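Local coordinates for adenine phosphoribosyltransferase, putative (Trypanosoma brucei brucei, PDB 5VN4), which probably catalyses the reversible transfer of a phosphoribosyl group from 5-phospho-alpha-D-ribose 1-diphosphate to adenine, giving AMP and pyrophosphate in purine salvage, at residues T126-A131 and V156-G161; L85-R90 and V150-D155; A181-L186 and V209-E214; Y35-P40 and V47-E52. All coordinates share one frame; numbering follows the deposited sequence. Where two conformers were deposited one is given.

Interaction 1 of 4, residues T126-A131 and V156-G161; sequences TKEYAA and VIATGG. With HSX (5-O-phosphono-alpha-D-ribofuranose), chain D; ADE (adenine), chain C; PPV (pyrophosphate), chain E.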
# COMPACT_ATOMS: atom_id res chain seq x y z
N THR A 126 -12.67 10.44 -11.32
CA THR A 126 -13.40 11.13 -10.27
C THR A 126 -13.56 10.18 -9.10
O THR A 126 -13.46 8.96 -9.25
CB THR A 126 -14.77 11.63 -10.77
OG1 THR A 126 -15.59 10.51 -11.13
CG2 THR A 126 -14.61 12.54 -11.99
N LYS A 127 -13.78 10.75 -7.91
CA LYS A 127 -14.05 9.98 -6.70
C LYS A 127 -15.21 10.64 -5.97
O LYS A 127 -15.60 11.76 -6.29
CB LYS A 127 -12.82 9.93 -5.77
CG LYS A 127 -11.55 9.33 -6.37
CD LYS A 127 -10.40 9.48 -5.37
CE LYS A 127 -9.15 8.71 -5.77
NZ LYS A 127 -9.30 7.24 -5.60
N GLU A 128 -15.72 9.97 -4.93
CA GLU A 128 -16.79 10.56 -4.12
C GLU A 128 -16.45 11.99 -3.72
O GLU A 128 -17.32 12.88 -3.71
CB GLU A 128 -17.06 9.70 -2.87
CG GLU A 128 -18.26 10.19 -2.05
CD GLU A 128 -18.46 9.49 -0.70
OE1 GLU A 128 -17.63 8.64 -0.31
OE2 GLU A 128 -19.45 9.80 -0.02
N TYR A 129 -15.17 12.24 -3.41
CA TYR A 129 -14.75 13.55 -2.93
C TYR A 129 -13.79 14.27 -3.87
O TYR A 129 -13.14 15.24 -3.46
CB TYR A 129 -14.13 13.42 -1.53
CG TYR A 129 -13.07 12.36 -1.36
CD1 TYR A 129 -11.82 12.48 -1.97
CD2 TYR A 129 -13.30 11.26 -0.55
CE1 TYR A 129 -10.83 11.52 -1.78
CE2 TYR A 129 -12.33 10.30 -0.35
CZ TYR A 129 -11.10 10.43 -0.96
OH TYR A 129 -10.14 9.47 -0.74
N ALA A 130 -13.71 13.85 -5.13
CA ALA A 130 -12.78 14.48 -6.07
C ALA A 130 -13.48 14.73 -7.39
O ALA A 130 -13.94 13.78 -8.05
CB ALA A 130 -11.53 13.62 -6.28
N ALA A 131 -13.59 16.00 -7.78
CA ALA A 131 -14.04 16.34 -9.11
C ALA A 131 -12.93 16.04 -10.12
O ALA A 131 -11.76 15.89 -9.77
CB ALA A 131 -14.41 17.83 -9.18
N VAL A 156 -12.25 0.98 -0.57
CA VAL A 156 -13.62 1.48 -0.62
C VAL A 156 -14.04 1.59 -2.08
O VAL A 156 -13.27 2.06 -2.92
CB VAL A 156 -13.72 2.86 0.06
CG1 VAL A 156 -15.15 3.42 -0.07
CG2 VAL A 156 -13.31 2.77 1.52
N ILE A 157 -15.27 1.17 -2.36
CA ILE A 157 -15.95 1.48 -3.62
C ILE A 157 -17.12 2.39 -3.27
O ILE A 157 -18.03 1.99 -2.53
CB ILE A 157 -16.41 0.23 -4.37
CG1 ILE A 157 -15.19 -0.66 -4.71
CG2 ILE A 157 -17.15 0.64 -5.65
CD1 ILE A 157 -15.53 -1.99 -5.28
N ALA A 158 -17.07 3.63 -3.76
CA ALA A 158 -18.08 4.63 -3.45
C ALA A 158 -18.80 4.95 -4.76
O ALA A 158 -19.70 4.19 -5.16
CB ALA A 158 -17.44 5.83 -2.74
N THR A 159 -18.42 6.01 -5.47
CA THR A 159 -19.05 6.29 -6.76
C THR A 159 -18.63 5.31 -7.85
O THR A 159 -19.30 5.24 -8.89
CB THR A 159 -18.68 7.69 -7.26
OG1 THR A 159 -17.28 7.75 -7.58
CG2 THR A 159 -19.03 8.75 -6.24
N GLY A 160 -17.54 4.57 -7.66
CA GLY A 160 -17.04 3.71 -8.71
C GLY A 160 -16.19 4.42 -9.74
O GLY A 160 -15.77 3.78 -10.72
N GLY A 161 -15.89 5.71 -9.54
CA GLY A 161 -15.00 6.40 -10.46
C GLY A 161 -13.60 5.82 -10.48
O GLY A 161 -13.00 5.67 -11.55
C1 HSX D . -10.50 6.62 -2.16
O4 HSX D . -11.47 6.78 -3.21
C2 HSX D . -10.53 5.13 -1.88
O2 HSX D . -9.32 4.67 -1.27
C3 HSX D . -10.78 4.54 -3.25
O3 HSX D . -9.57 4.51 -4.03
C4 HSX D . -11.73 5.55 -3.87
C5 HSX D . -13.20 5.16 -3.73
O5 HSX D . -14.05 6.23 -4.17
P' HSX D . -14.80 6.16 -5.60
O1X HSX D . -13.78 6.41 -6.70
O2X HSX D . -15.46 4.81 -5.69
O3X HSX D . -15.81 7.29 -5.48
O1 HSX D . -9.20 7.01 -2.64
N9 ADE C . -13.09 6.87 -0.43
C8 ADE C . -14.19 7.34 -1.08
N7 ADE C . -15.22 7.56 -0.29
C5 ADE C . -14.76 7.21 0.96
C6 ADE C . -15.38 7.21 2.23
N6 ADE C . -16.65 7.60 2.46
N1 ADE C . -14.63 6.80 3.28
C2 ADE C . -13.37 6.41 3.06
N3 ADE C . -12.68 6.37 1.91
C4 ADE C . -13.45 6.78 0.89
O11 PPV E . -8.27 9.58 -2.42
P1 PPV E . -6.77 9.42 -2.30
O21 PPV E . -6.07 10.62 -1.71
O31 PPV E . -6.14 8.87 -3.57
OPP PPV E . -6.63 8.22 -1.22
P2 PPV E . -5.39 7.26 -0.82
O12 PPV E . -5.72 7.16 0.65
O22 PPV E . -5.62 6.01 -1.64
O32 PPV E . -4.08 7.95 -1.09
O HOH W 1 -17.06 10.05 -9.00
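Segments 126-128 and 158-161 run in nearly opposite directions, 170° apart, with no backbone hydrogen bond between them; Thr126 O instead meets the CA of Gly161 at 3.2 Å in a CA-H...O contact. Beyond this point Lys127 to Ala130 form a type I turn. The methyl CG2 of Thr159 rests on the backbone of Glu128, 3.6 Å from its CA, while Thr126 OG1 and Thr159 OG1 are joined through one water. Chi1 of 68° sets Thr159 OG1 between its own backbone N and carbonyl carbon, where it accepts from Gly161 N in an ST turn. Thr159 OG1 also donates to phosphate oxygen O3X of the ribose 5-phosphate at 2.6 Å. Residues 156-161 belong to the PRPP-binding motif of type I phosphoribosyltransferases, whose loop wraps the 5-phosphate: the backbone N atoms of Ala158 and Gly160 both reach O2X, and those of Thr159 and, from the facing segment, Glu128 reach O3X, so each of these oxygens is gripped by several donors. The extended side chain of Glu128, with CG anti to the backbone N (chi1 -174°), brings OE1 within 3.7 Å of Ala158 CB and to the adenine, where OE1 accepts from N6 at 3.1 Å. On the sugar side Lys127 sends NZ to O1 and O4 of the ribose, with Thr162 as a further partner. Tyr129 OH donates to pyrophosphate O11, 2.5 Å away and in the plane of the ring, while Val156 CG2 packs on adenine N3 at 3.7 Å.

Interaction 2 of 4, residues L85-R90 and V150-D155; sequences LGFDSR and VVLIDD. With PPV (pyrophosphate), chain E; HSX (5-O-phosphono-alpha-D-ribofuranose), chain D; ADE (adenine), chain C.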
# COMPACT_ATOMS: atom_id res chain seq x y z
N LEU A 85 -4.54 -6.49 -9.50
CA LEU A 85 -4.20 -5.10 -9.76
C LEU A 85 -4.83 -4.27 -8.65
O LEU A 85 -6.04 -4.35 -8.44
CB LEU A 85 -4.80 -4.66 -11.10
CG LEU A 85 -4.03 -4.97 -12.38
CD1 LEU A 85 -3.71 -6.46 -12.50
CD2 LEU A 85 -4.84 -4.50 -13.58
N GLY A 86 -4.02 -3.51 -7.92
CA GLY A 86 -4.50 -2.73 -6.79
C GLY A 86 -4.18 -1.25 -6.92
O GLY A 86 -3.13 -0.87 -7.45
N PHE A 87 -5.07 -0.42 -6.38
CA PHE A 87 -4.97 1.03 -6.53
C PHE A 87 -4.12 1.68 -5.44
O PHE A 87 -4.31 1.42 -4.24
CB PHE A 87 -6.35 1.68 -6.50
CG PHE A 87 -7.20 1.35 -7.67
CD1 PHE A 87 -7.15 2.12 -8.83
CD2 PHE A 87 -8.08 0.28 -7.62
CE1 PHE A 87 -7.97 1.83 -9.91
CE2 PHE A 87 -8.89 -0.02 -8.70
CZ PHE A 87 -8.84 0.76 -9.84
N ASP A 88 -3.21 2.54 -5.87
CA ASP A 88 -2.54 3.50 -5.00
C ASP A 88 -3.61 4.36 -4.33
O ASP A 88 -4.51 4.86 -5.02
CB ASP A 88 -1.72 4.36 -5.96
CG ASP A 88 -0.56 5.07 -5.32
OD1 ASP A 88 -0.39 5.01 -4.08
OD2 ASP A 88 0.19 5.69 -6.11
N SER A 89 -3.56 4.55 -3.00
CA SER A 89 -2.58 3.98 -2.07
C SER A 89 -3.19 2.90 -1.17
O SER A 89 -2.48 2.04 -0.64
CB SER A 89 -2.05 5.10 -1.16
OG SER A 89 -1.60 6.21 -1.92
N ARG A 90 -4.50 2.96 -0.94
CA ARG A 90 -5.10 2.07 0.04
C ARG A 90 -5.30 0.65 -0.50
O ARG A 90 -5.24 -0.30 0.28
CB ARG A 90 -6.37 2.69 0.61
CG ARG A 90 -6.04 3.91 1.49
CD ARG A 90 -7.27 4.46 2.17
NE ARG A 90 -7.78 5.65 1.53
CZ ARG A 90 -9.06 6.00 1.51
NH1 ARG A 90 -9.98 5.21 2.06
NH2 ARG A 90 -9.42 7.14 0.95
N VAL A 150 -7.73 -10.98 -14.45
CA VAL A 150 -7.33 -10.07 -13.40
C VAL A 150 -8.46 -9.76 -12.42
O VAL A 150 -9.65 -9.80 -12.75
CB VAL A 150 -6.70 -8.77 -13.97
CG1 VAL A 150 -5.62 -9.10 -14.99
CG2 VAL A 150 -7.76 -7.90 -14.59
N VAL A 151 -8.06 -9.42 -11.20
CA VAL A 151 -8.94 -8.87 -10.18
C VAL A 151 -8.45 -7.47 -9.87
O VAL A 151 -7.24 -7.27 -9.68
CB VAL A 151 -8.91 -9.74 -8.91
CG1 VAL A 151 -9.59 -9.03 -7.73
CG2 VAL A 151 -9.56 -11.08 -9.17
N LEU A 152 -9.37 -6.50 -9.83
CA LEU A 152 -9.08 -5.15 -9.35
C LEU A 152 -9.44 -5.08 -7.87
O LEU A 152 -10.52 -5.53 -7.48
CB LEU A 152 -9.94 -4.14 -10.11
CG LEU A 152 -9.52 -3.85 -11.55
CD1 LEU A 152 -10.64 -3.11 -12.27
CD2 LEU A 152 -8.23 -3.06 -11.58
N ILE A 153 -8.55 -4.52 -7.05
CA ILE A 153 -8.79 -4.43 -5.61
C ILE A 153 -8.53 -3.02 -5.09
O ILE A 153 -7.57 -2.35 -5.49
CB ILE A 153 -8.02 -5.50 -4.80
CG1 ILE A 153 -8.49 -5.54 -3.35
CG2 ILE A 153 -6.50 -5.28 -4.88
CD1 ILE A 153 -8.06 -6.80 -2.60
N ASP A 154 -9.42 -2.56 -4.21
CA ASP A 154 -9.28 -1.29 -3.50
C ASP A 154 -9.87 -1.48 -2.11
O ASP A 154 -10.43 -2.53 -1.80
CB ASP A 154 -9.98 -0.17 -4.27
CG ASP A 154 -9.32 1.17 -4.08
OD1 ASP A 154 -8.43 1.30 -3.21
OD2 ASP A 154 -9.69 2.10 -4.84
N ASP A 155 -9.76 -0.45 -1.26
CA ASP A 155 -10.43 -0.55 0.03
C ASP A 155 -11.92 -0.22 -0.08
O ASP A 155 -12.78 -1.04 0.25
CB ASP A 155 -9.71 0.21 1.15
CG ASP A 155 -9.78 1.72 1.01
OD1 ASP A 155 -9.77 2.24 -0.13
OD2 ASP A 155 -9.79 2.40 2.07
O11 PPV E . -8.27 9.58 -2.42
P1 PPV E . -6.77 9.42 -2.30
O21 PPV E . -6.07 10.62 -1.71
O31 PPV E . -6.14 8.87 -3.57
OPP PPV E . -6.63 8.22 -1.22
P2 PPV E . -5.39 7.26 -0.82
O12 PPV E . -5.72 7.16 0.65
O22 PPV E . -5.62 6.01 -1.64
O32 PPV E . -4.08 7.95 -1.09
C1 HSX D . -10.50 6.62 -2.16
O4 HSX D . -11.47 6.78 -3.21
C2 HSX D . -10.53 5.13 -1.88
O2 HSX D . -9.32 4.67 -1.27
C3 HSX D . -10.78 4.54 -3.25
O3 HSX D . -9.57 4.51 -4.03
C4 HSX D . -11.73 5.55 -3.87
C5 HSX D . -13.20 5.16 -3.73
O5 HSX D . -14.05 6.23 -4.17
P' HSX D . -14.80 6.16 -5.60
O1X HSX D . -13.78 6.41 -6.70
O2X HSX D . -15.46 4.81 -5.69
O3X HSX D . -15.81 7.29 -5.48
O1 HSX D . -9.20 7.01 -2.64
N9 ADE C . -13.09 6.87 -0.43
C8 ADE C . -14.19 7.34 -1.08
N7 ADE C . -15.22 7.56 -0.29
C5 ADE C . -14.76 7.21 0.96
C6 ADE C . -15.38 7.21 2.23
N6 ADE C . -16.65 7.60 2.46
N1 ADE C . -14.63 6.80 3.28
C2 ADE C . -13.37 6.41 3.06
N3 ADE C . -12.68 6.37 1.91
C4 ADE C . -13.45 6.78 0.89
O HOH W 2 -6.63 3.26 -3.08
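Two neighbouring parallel strands of the phosphoribosyltransferase core sheet, 85-87 and 150-153, meet here and deliver their C-terminal loops to the active site. Their axes lie 4.7 Å apart at 15°. Leu85 N donates to Val151 O at 2.8 Å, Leu85 O receives Ile153 N, and Phe87 N reaches Ile153 O at 3.3 Å, a short parallel ladder. Leu85 CB packs against Leu152 CD2 at 3.8 Å, and Leu85 CD1 lies against Val150 CB. The Phe87 side chain runs across that of Asp154, yet ring and carboxylate planes are only 26° apart; Ile153 O lies at the ring edge. Beyond the strands the contact turns polar. Arg90 NH1 forms a salt bridge with Asp155 OD2 at 2.8 Å; OD2 uses its syn lone pair and is tilted out of the guanidinium plane, which stands at 82° to the carboxylate. The same NH1 donates to adenine N3 and NE to pyrophosphate O12 at 2.7 Å, both in the guanidinium plane, while ribose O2 sits over one face; this group therefore touches all three ligands. The two acidic residues take the ribose hydroxyls: O3 donates to Asp154 OD2 at 2.5 Å and O2 to Asp155 OD1 at 2.7 Å. In the conformer described, Ser89 N donates to pyrophosphate O22, and Arg110 NH1 of the second subunit holds the same ligand. Strand 106-109 flanks 85-87 and strand 176-182 flanks 150-153, while Met163 of helix 161-172 packs on Phe87 and Leu152.

Interaction 3 of 4, residues A181-L186 and V209-E214; sequences AGILGL and VTLVDE
Gly182 N binds Val209 O at 2.8 Å, and from there the two segments run side by side in parallel. The tight part is this backbone seam. Leu211 N donates to Gly182 O, then Val212 N to Ile183 O at 2.9 Å and Gly185 N to Val212 O at 3.0 Å. At the corner the donors of Leu211 and Val212 stand above the carbonyl planes of their acceptors, the second by 42°, as both chains turn together. Strands 184-185 and 208-213 are the parallel pair of a beta-alpha-beta unit whose connection includes helix 192-197; the corner at Ile183 separates strand 176-182 from the short strand 184-185, after which Leu186 reaches the adenine pocket. Thr210 lies over the bare backbone of Gly185, its CB 3.4 Å from Gly185 N. A chi1 of 175° carries Leu184 CD1 over to the facing segment, 3.3 Å from Asp213 O and 4.2 Å from Val212 CG2. Helix 26-34 packs on Leu211 and Val212 through Phe31. Toward the partly exposed Glu214 the regular bonding gives way to side-chain contact: Leu186 CD2 meets Glu214 CB at 4.1 Å as the two side chains pass at a slant. The bent Glu214 chain turns OE2 to Thr187, and Asp213 pairs with Arg28 and Thr215. Leu186 also touches the adenine.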
# COMPACT_ATOMS: atom_id res chain seq x y z
N ALA A 181 -12.92 -6.20 -6.28
CA ALA A 181 -12.89 -6.55 -4.86
C ALA A 181 -12.63 -5.33 -3.99
O ALA A 181 -11.81 -4.47 -4.34
CB ALA A 181 -11.80 -7.59 -4.57
N GLY A 182 -13.29 -5.28 -2.84
CA GLY A 182 -13.01 -4.25 -1.85
C GLY A 182 -13.45 -4.70 -0.47
O GLY A 182 -14.02 -5.78 -0.30
N ILE A 183 -13.20 -3.85 0.52
CA ILE A 183 -13.68 -4.15 1.87
C ILE A 183 -14.92 -3.35 2.28
O ILE A 183 -15.62 -3.77 3.21
CB ILE A 183 -12.58 -4.09 2.95
CG1 ILE A 183 -11.95 -2.69 3.05
CG2 ILE A 183 -11.54 -5.18 2.68
CD1 ILE A 183 -11.02 -2.54 4.25
N LEU A 184 -15.22 -2.24 1.60
CA LEU A 184 -16.37 -1.41 1.95
C LEU A 184 -17.01 -0.89 0.67
O LEU A 184 -16.36 -0.19 -0.11
CB LEU A 184 -15.93 -0.23 2.83
CG LEU A 184 -17.03 0.78 3.17
CD1 LEU A 184 -18.15 0.14 3.96
CD2 LEU A 184 -16.43 1.93 3.94
N GLY A 185 -18.27 -1.24 0.46
CA GLY A 185 -19.02 -0.74 -0.67
C GLY A 185 -20.16 0.12 -0.19
O GLY A 185 -20.95 -0.31 0.66
N LEU A 186 -20.25 1.36 -0.68
CA LEU A 186 -21.34 2.25 -0.29
C LEU A 186 -22.43 2.06 -1.34
O LEU A 186 -22.47 2.75 -2.36
CB LEU A 186 -20.84 3.69 -0.19
CG LEU A 186 -19.65 3.88 0.76
CD1 LEU A 186 -19.18 5.32 0.77
CD2 LEU A 186 -19.97 3.41 2.17
N VAL A 209 -17.46 -7.25 -5.32
CA VAL A 209 -17.54 -7.93 -4.03
C VAL A 209 -16.89 -7.01 -2.99
O VAL A 209 -15.66 -6.83 -3.01
CB VAL A 209 -16.84 -9.29 -4.07
CG1 VAL A 209 -16.80 -9.92 -2.68
CG2 VAL A 209 -17.51 -10.21 -5.09
N THR A 210 -17.69 -6.43 -2.11
CA THR A 210 -17.17 -5.59 -1.04
C THR A 210 -17.61 -6.20 0.29
O THR A 210 -18.81 -6.34 0.54
CB THR A 210 -17.65 -4.14 -1.15
OG1 THR A 210 -19.08 -4.08 -1.10
CG2 THR A 210 -17.17 -3.51 -2.45
N LEU A 211 -16.64 -6.56 1.13
CA LEU A 211 -16.95 -7.39 2.29
C LEU A 211 -18.03 -6.77 3.18
O LEU A 211 -18.99 -7.46 3.56
CB LEU A 211 -15.68 -7.69 3.09
CG LEU A 211 -14.65 -8.52 2.33
CD1 LEU A 211 -13.51 -8.93 3.26
CD2 LEU A 211 -15.28 -9.74 1.67
N VAL A 212 -17.89 -5.50 3.54
CA VAL A 212 -18.97 -4.84 4.27
C VAL A 212 -19.51 -3.66 3.46
O VAL A 212 -19.07 -3.41 2.33
CB VAL A 212 -18.61 -4.51 5.74
CG1 VAL A 212 -18.35 -5.80 6.51
CG2 VAL A 212 -17.43 -3.57 5.82
N ASP A 213 -20.49 -2.97 4.03
CA ASP A 213 -21.25 -1.95 3.31
C ASP A 213 -21.53 -0.80 4.27
O ASP A 213 -21.02 -0.76 5.40
CB ASP A 213 -22.51 -2.55 2.68
CG ASP A 213 -23.50 -3.08 3.71
OD1 ASP A 213 -23.27 -2.88 4.92
OD2 ASP A 213 -24.51 -3.68 3.30
N GLU A 214 -22.38 0.12 3.82
CA GLU A 214 -22.67 1.33 4.59
C GLU A 214 -23.29 1.04 5.96
O GLU A 214 -23.27 1.91 6.83
CB GLU A 214 -23.56 2.28 3.79
CG GLU A 214 -24.89 1.69 3.32
CD GLU A 214 -24.81 1.10 1.91
OE1 GLU A 214 -23.81 0.44 1.60
OE2 GLU A 214 -25.76 1.30 1.10

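Interaction 4 of 4, residues Y35-P40 and V47-E52; sequences YKWYSP and VPRFAE. With ADE (adenine), chain C.
A short beta hairpin, strands 37-38 and 50-51, forms one wall of the adenine pocket. Tyr38 and Phe50 are its hydrogen-bonded pair, Tyr38 N giving to Phe50 O at 2.9 Å and Phe50 N to Tyr38 O at 3.0 Å; Trp37 and Ala51 are the adjoining non-hydrogen-bonded pair. The backbone reads the base: Ala51 N donates to adenine N1 at 3.0 Å, and N6 of the base donates to Arg49 O. With chi1 at -178° the Phe50 ring leads away from segment 35-40 and lays one face against the base, adenine C2 being offset toward the rim of the ring. On the other side of the hairpin Arg49 stretches across Trp37. Its guanidinium lies flat on the indole, centres 4.0 Å apart and planes at 15°, and its CD sits over the six-membered ring, 3.7 Å from the centroid, as a CH-pi contact. Leu217 O and Asp219 hold the guanidinium's nitrogens, while Trp37 NE1 donates to Ser218 O, fixing both layers of the stack. Tyr35 CE1 touches Ala51 CB at 3.7 Å, and one water links Tyr35 OH to Ala51 O. Tyr38 CE1 meets Glu52 CB at 3.6 Å, with Phe50 O near the plane of the same ring. The second subunit adds Ala116, which packs on Tyr38 and Phe50 and gives its N to Glu52 OE1. Glu52 OE2 caps Gly54 N ahead of helix 54-57, whose Ile56 touches Tyr35, while Leu184 of strand 184-185 lies against Tyr35 and Ala51.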
# COMPACT_ATOMS: atom_id res chain seq x y z
N TYR A 35 -14.39 -0.99 12.39
CA TYR A 35 -14.49 0.09 11.41
C TYR A 35 -15.09 1.31 12.09
O TYR A 35 -16.14 1.23 12.74
CB TYR A 35 -15.33 -0.34 10.21
CG TYR A 35 -14.68 -0.18 8.83
CD1 TYR A 35 -13.77 0.84 8.55
CD2 TYR A 35 -15.00 -1.05 7.80
CE1 TYR A 35 -13.20 0.98 7.28
CE2 TYR A 35 -14.44 -0.93 6.54
CZ TYR A 35 -13.54 0.08 6.28
OH TYR A 35 -13.01 0.17 5.02
N LYS A 36 -14.38 2.43 12.02
CA LYS A 36 -14.88 3.71 12.52
C LYS A 36 -15.00 4.70 11.37
O LYS A 36 -14.23 4.66 10.40
CB LYS A 36 -13.94 4.31 13.57
CG LYS A 36 -13.59 3.39 14.71
CD LYS A 36 -14.83 2.97 15.49
CE LYS A 36 -14.48 1.98 16.59
NZ LYS A 36 -15.70 1.46 17.25
N TRP A 37 -15.96 5.60 11.50
CA TRP A 37 -16.09 6.69 10.56
C TRP A 37 -15.83 8.02 11.25
O TRP A 37 -16.03 8.17 12.46
CB TRP A 37 -17.46 6.71 9.87
CG TRP A 37 -18.63 6.91 10.80
CD1 TRP A 37 -19.35 5.94 11.42
CD2 TRP A 37 -19.20 8.16 11.20
NE1 TRP A 37 -20.34 6.50 12.19
CE2 TRP A 37 -20.27 7.87 12.07
CE3 TRP A 37 -18.91 9.50 10.91
CZ2 TRP A 37 -21.05 8.86 12.65
CZ3 TRP A 37 -19.70 10.49 11.50
CH2 TRP A 37 -20.76 10.16 12.36
N TYR A 38 -15.40 8.99 10.46
CA TYR A 38 -15.06 10.31 10.98
C TYR A 38 -15.87 11.36 10.22
O TYR A 38 -16.07 11.25 9.01
CB TYR A 38 -13.55 10.56 10.83
CG TYR A 38 -12.73 9.57 11.64
CD1 TYR A 38 -12.50 8.28 11.16
CD2 TYR A 38 -12.23 9.91 12.89
CE1 TYR A 38 -11.77 7.37 11.90
CE2 TYR A 38 -11.49 9.01 13.64
CZ TYR A 38 -11.26 7.74 13.13
OH TYR A 38 -10.54 6.81 13.86
N SER A 39 -16.34 12.35 10.96
CA SER A 39 -17.09 13.44 10.35
C SER A 39 -16.13 14.40 9.67
O SER A 39 -14.91 14.31 9.84
CB SER A 39 -17.90 14.15 11.44
OG SER A 39 -17.05 14.84 12.33
N PRO A 40 -16.64 15.34 8.88
CA PRO A 40 -15.73 16.27 8.20
C PRO A 40 -14.76 16.98 9.13
O PRO A 40 -13.61 17.23 8.73
CB PRO A 40 -16.70 17.24 7.50
CG PRO A 40 -17.89 16.36 7.18
CD PRO A 40 -18.02 15.44 8.37
N VAL A 47 -16.84 14.14 3.25
CA VAL A 47 -17.99 13.28 3.02
C VAL A 47 -18.65 13.15 4.39
O VAL A 47 -18.01 13.44 5.40
CB VAL A 47 -17.55 11.92 2.46
CG1 VAL A 47 -16.91 12.09 1.08
CG2 VAL A 47 -16.57 11.23 3.43
N PRO A 48 -19.92 12.75 4.48
CA PRO A 48 -20.54 12.64 5.81
C PRO A 48 -19.82 11.69 6.75
O PRO A 48 -19.62 12.00 7.93
CB PRO A 48 -21.96 12.17 5.50
CG PRO A 48 -22.21 12.61 4.10
CD PRO A 48 -20.89 12.53 3.39
N ARG A 49 -19.40 10.53 6.24
CA ARG A 49 -18.82 9.48 7.08
C ARG A 49 -17.61 8.91 6.35
O ARG A 49 -17.76 8.15 5.39
CB ARG A 49 -19.86 8.42 7.43
CG ARG A 49 -21.08 9.02 8.12
CD ARG A 49 -21.99 8.04 8.87
NE ARG A 49 -22.98 8.80 9.65
CZ ARG A 49 -23.72 8.33 10.64
NH1 ARG A 49 -23.63 7.06 11.02
NH2 ARG A 49 -24.56 9.14 11.27
N PHE A 50 -16.42 9.28 6.81
CA PHE A 50 -15.18 8.83 6.19
C PHE A 50 -14.65 7.61 6.94
O PHE A 50 -14.34 7.70 8.13
CB PHE A 50 -14.14 9.95 6.21
CG PHE A 50 -12.84 9.57 5.55
CD1 PHE A 50 -12.67 9.73 4.18
CD2 PHE A 50 -11.79 9.04 6.28
CE1 PHE A 50 -11.47 9.37 3.57
CE2 PHE A 50 -10.60 8.69 5.68
CZ PHE A 50 -10.44 8.85 4.31
N ALA A 51 -14.50 6.51 6.22
CA ALA A 51 -14.10 5.23 6.82
C ALA A 51 -12.59 5.08 6.72
O ALA A 51 -12.05 4.70 5.67
CB ALA A 51 -14.84 4.09 6.12
N GLU A 52 -11.90 5.34 7.83
CA GLU A 52 -10.44 5.33 7.86
C GLU A 52 -9.91 3.90 7.79
O GLU A 52 -10.19 3.06 8.65
CB GLU A 52 -9.96 6.02 9.14
CG GLU A 52 -8.48 5.85 9.46
CD GLU A 52 -7.56 6.38 8.37
OE1 GLU A 52 -7.80 7.52 7.89
OE2 GLU A 52 -6.61 5.66 8.01
N9 ADE C . -13.09 6.87 -0.43
C8 ADE C . -14.19 7.34 -1.08
N7 ADE C . -15.22 7.56 -0.29
C5 ADE C . -14.76 7.21 0.96
C6 ADE C . -15.38 7.21 2.23
N6 ADE C . -16.65 7.60 2.46
N1 ADE C . -14.63 6.80 3.28
C2 ADE C . -13.37 6.41 3.06
N3 ADE C . -12.68 6.37 1.91
C4 ADE C . -13.45 6.78 0.89
O HOH W 3 -11.29 2.19 4.54
O HOH W 4 -11.97 3.31 10.63
O HOH W 5 -15.71 13.00 6.78

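From the N terminus, interaction 4 comes first, closing a hairpin of six intervening residues after helix 26-34. Segment 85-90 then opens interaction 2, and 126-131 opens interaction 1 before 150-155 closes the former and 156-161 the latter, so these two cross rather than nest. Interaction 3 follows in series, its 22-residue connection including helix 192-197. Interactions 2 and 3 join through Leu152 O with Ala181 N, extending the parallel part of the core sheet, and Ile157 links interaction 1 to it through the backbone of Leu184 and Leu186. Val212 of interaction 3 packs against Tyr35 of interaction 4. Interactions 1, 2 and 4 thus converge on the adenine, with Leu186 of interaction 3 beside it.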